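Local coordinates for protein sulfate adenylyltransferase (Allochromatium vinosum, PDB 4DNX) that catalyses the reaction of sulfate with ATP to form adenosine 5'-phosphosulfate and diphosphate, at residues A207-C212 against L253-N258. Numbering follows the deposited sequence.
Sequences AHEELC and LYFPPN
Glu209 on helix 206-219 faces Tyr254, the last helical residue of helix 240-254, with their CA atoms 8.8 Å apart, and the chain turns out of the helix at Phe255. Glu209 carries the contact with two parts of its chain, both in van der Waals contact. Its CG lies 3.8 Å from CE1 of Phe255, reaching the ring obliquely, while its carboxylate runs on to place OE2 3.6 Å from CB of Tyr254. Both reaches follow from CG standing anti to the backbone N (chi1 170°) and from the extended chain beyond it; the carboxylate ends 43° from the Phe255 ring plane. One turn further along, CB of Cys212 meets the same phenyl ring at its edge in a loose apolar contact, 4.4 Å from CZ. Both helices belong to the Rossmann-like domain, whose parallel five-stranded sheet has strand order 3-2-1-4-5; each follows one of its strands, 195-200 and 223-230, and the contact joins the first helix to the loop leading into strand 260-266, outermost in the sheet within this chain. The buried carboxylate is gripped through OE2 by salt bridges to Lys213 and Arg380. Lys213 also donates to the carbonyl O of Tyr254 and makes a cation-pi contact with Phe255, tying the helix end to helix 206-219.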
loop_
_atom_site.group_PDB
_atom_site.type_symbol
_atom_site.label_atom_id
_atom_site.label_comp_id
_atom_site.label_asym_id
_atom_site.label_seq_id
_atom_site.Cartn_x
_atom_site.Cartn_y
_atom_site.Cartn_z
ATOM N N ALA A 207 8.990 24.422 10.963
ATOM C CA ALA A 207 7.727 25.118 11.271
ATOM C C ALA A 207 6.544 24.156 11.215
ATOM O O ALA A 207 5.668 24.182 12.092
ATOM C CB ALA A 207 7.517 26.284 10.305
ATOM N N HIS A 208 6.521 23.324 10.177
ATOM C CA HIS A 208 5.396 22.391 9.980
ATOM C C HIS A 208 5.513 21.234 10.919
ATOM O O HIS A 208 4.500 20.748 11.427
ATOM C CB HIS A 208 5.316 21.931 8.522
ATOM C CG HIS A 208 4.712 22.972 7.628
ATOM N ND1 HIS A 208 4.909 23.000 6.267
ATOM C CD2 HIS A 208 3.924 24.038 7.917
ATOM C CE1 HIS A 208 4.281 24.046 5.753
ATOM N NE2 HIS A 208 3.672 24.691 6.734
ATOM N N GLU A 209 6.756 20.833 11.204
ATOM C CA GLU A 209 7.020 19.749 12.155
ATOM C C GLU A 209 6.491 20.152 13.537
ATOM O O GLU A 209 5.772 19.377 14.216
ATOM C CB GLU A 209 8.533 19.513 12.226
ATOM C CG GLU A 209 8.972 18.598 13.345
ATOM C CD GLU A 209 10.482 18.613 13.595
ATOM O OE1 GLU A 209 11.316 18.908 12.666
ATOM O OE2 GLU A 209 10.842 18.332 14.754
ATOM N N GLU A 210 6.846 21.366 13.942
ATOM C CA GLU A 210 6.442 21.868 15.248
ATOM C C GLU A 210 4.941 22.152 15.317
ATOM O O GLU A 210 4.341 22.024 16.371
ATOM C CB GLU A 210 7.276 23.109 15.621
ATOM C CG GLU A 210 8.799 22.811 15.761
ATOM C CD GLU A 210 9.135 21.821 16.873
ATOM O OE1 GLU A 210 10.212 21.184 16.758
ATOM O OE2 GLU A 210 8.346 21.690 17.852
ATOM N N LEU A 211 4.316 22.518 14.190
ATOM C CA LEU A 211 2.882 22.709 14.171
ATOM C C LEU A 211 2.168 21.404 14.473
ATOM O O LEU A 211 1.226 21.403 15.268
ATOM C CB LEU A 211 2.424 23.185 12.804
ATOM C CG LEU A 211 0.955 23.551 12.704
ATOM C CD1 LEU A 211 0.645 24.688 13.686
ATOM C CD2 LEU A 211 0.717 23.979 11.276
ATOM N N CYS A 212 2.644 20.309 13.869
ATOM C CA CYS A 212 2.081 18.966 14.167
ATOM C C CYS A 212 2.245 18.642 15.649
ATOM O O CYS A 212 1.291 18.173 16.290
ATOM C CB CYS A 212 2.744 17.886 13.316
ATOM S SG CYS A 212 2.207 17.958 11.599
ATOM N N LEU A 253 13.806 10.603 13.138
ATOM C CA LEU A 253 14.839 11.184 13.988
ATOM C C LEU A 253 14.301 12.183 15.036
ATOM O O LEU A 253 14.930 12.382 16.087
ATOM C CB LEU A 253 15.936 11.859 13.142
ATOM C CG LEU A 253 16.727 10.975 12.157
ATOM C CD1 LEU A 253 17.763 11.800 11.407
ATOM C CD2 LEU A 253 17.419 9.771 12.865
ATOM N N TYR A 254 13.151 12.800 14.770
ATOM C CA TYR A 254 12.693 13.925 15.593
ATOM C C TYR A 254 11.326 13.697 16.272
ATOM O O TYR A 254 10.857 14.538 17.058
ATOM C CB TYR A 254 12.745 15.230 14.788
ATOM C CG TYR A 254 14.174 15.632 14.414
ATOM C CD1 TYR A 254 14.988 16.306 15.340
ATOM C CD2 TYR A 254 14.728 15.272 13.200
ATOM C CE1 TYR A 254 16.294 16.675 15.019
ATOM C CE2 TYR A 254 16.028 15.608 12.861
ATOM C CZ TYR A 254 16.810 16.309 13.776
ATOM O OH TYR A 254 18.101 16.665 13.465
ATOM N N PHE A 255 10.670 12.580 15.963
ATOM C CA PHE A 255 9.446 12.245 16.690
ATOM C C PHE A 255 9.668 11.029 17.589
ATOM O O PHE A 255 10.527 10.211 17.286
ATOM C CB PHE A 255 8.328 11.927 15.701
ATOM C CG PHE A 255 7.675 13.158 15.097
ATOM C CD1 PHE A 255 8.328 13.902 14.077
ATOM C CD2 PHE A 255 6.389 13.551 15.503
ATOM C CE1 PHE A 255 7.692 15.037 13.505
ATOM C CE2 PHE A 255 5.733 14.680 14.919
ATOM C CZ PHE A 255 6.398 15.421 13.917
ATOM N N PRO A 256 8.892 10.885 18.664
ATOM C CA PRO A 256 9.017 9.675 19.492
ATOM C C PRO A 256 8.558 8.404 18.752
ATOM O O PRO A 256 7.879 8.493 17.735
ATOM C CB PRO A 256 8.104 9.953 20.684
ATOM C CG PRO A 256 7.730 11.390 20.612
ATOM C CD PRO A 256 7.875 11.814 19.189
ATOM N N PRO A 257 8.901 7.233 19.270
ATOM C CA PRO A 257 8.433 5.966 18.661
ATOM C C PRO A 257 6.911 5.841 18.580
ATOM O O PRO A 257 6.185 6.232 19.493
ATOM C CB PRO A 257 8.958 4.893 19.625
ATOM C CG PRO A 257 10.070 5.546 20.328
ATOM C CD PRO A 257 9.709 6.981 20.477
ATOM N N ASN A 258 6.462 5.273 17.471
ATOM C CA ASN A 258 5.037 5.034 17.225
ATOM C C ASN A 258 4.167 6.299 17.362
ATOM O O ASN A 258 3.128 6.289 18.056
ATOM C CB ASN A 258 4.514 3.906 18.141
ATOM C CG ASN A 258 3.105 3.453 17.708
ATOM O OD1 ASN A 258 2.806 3.483 16.500
ATOM N ND2 ASN A 258 2.245 3.084 18.664
#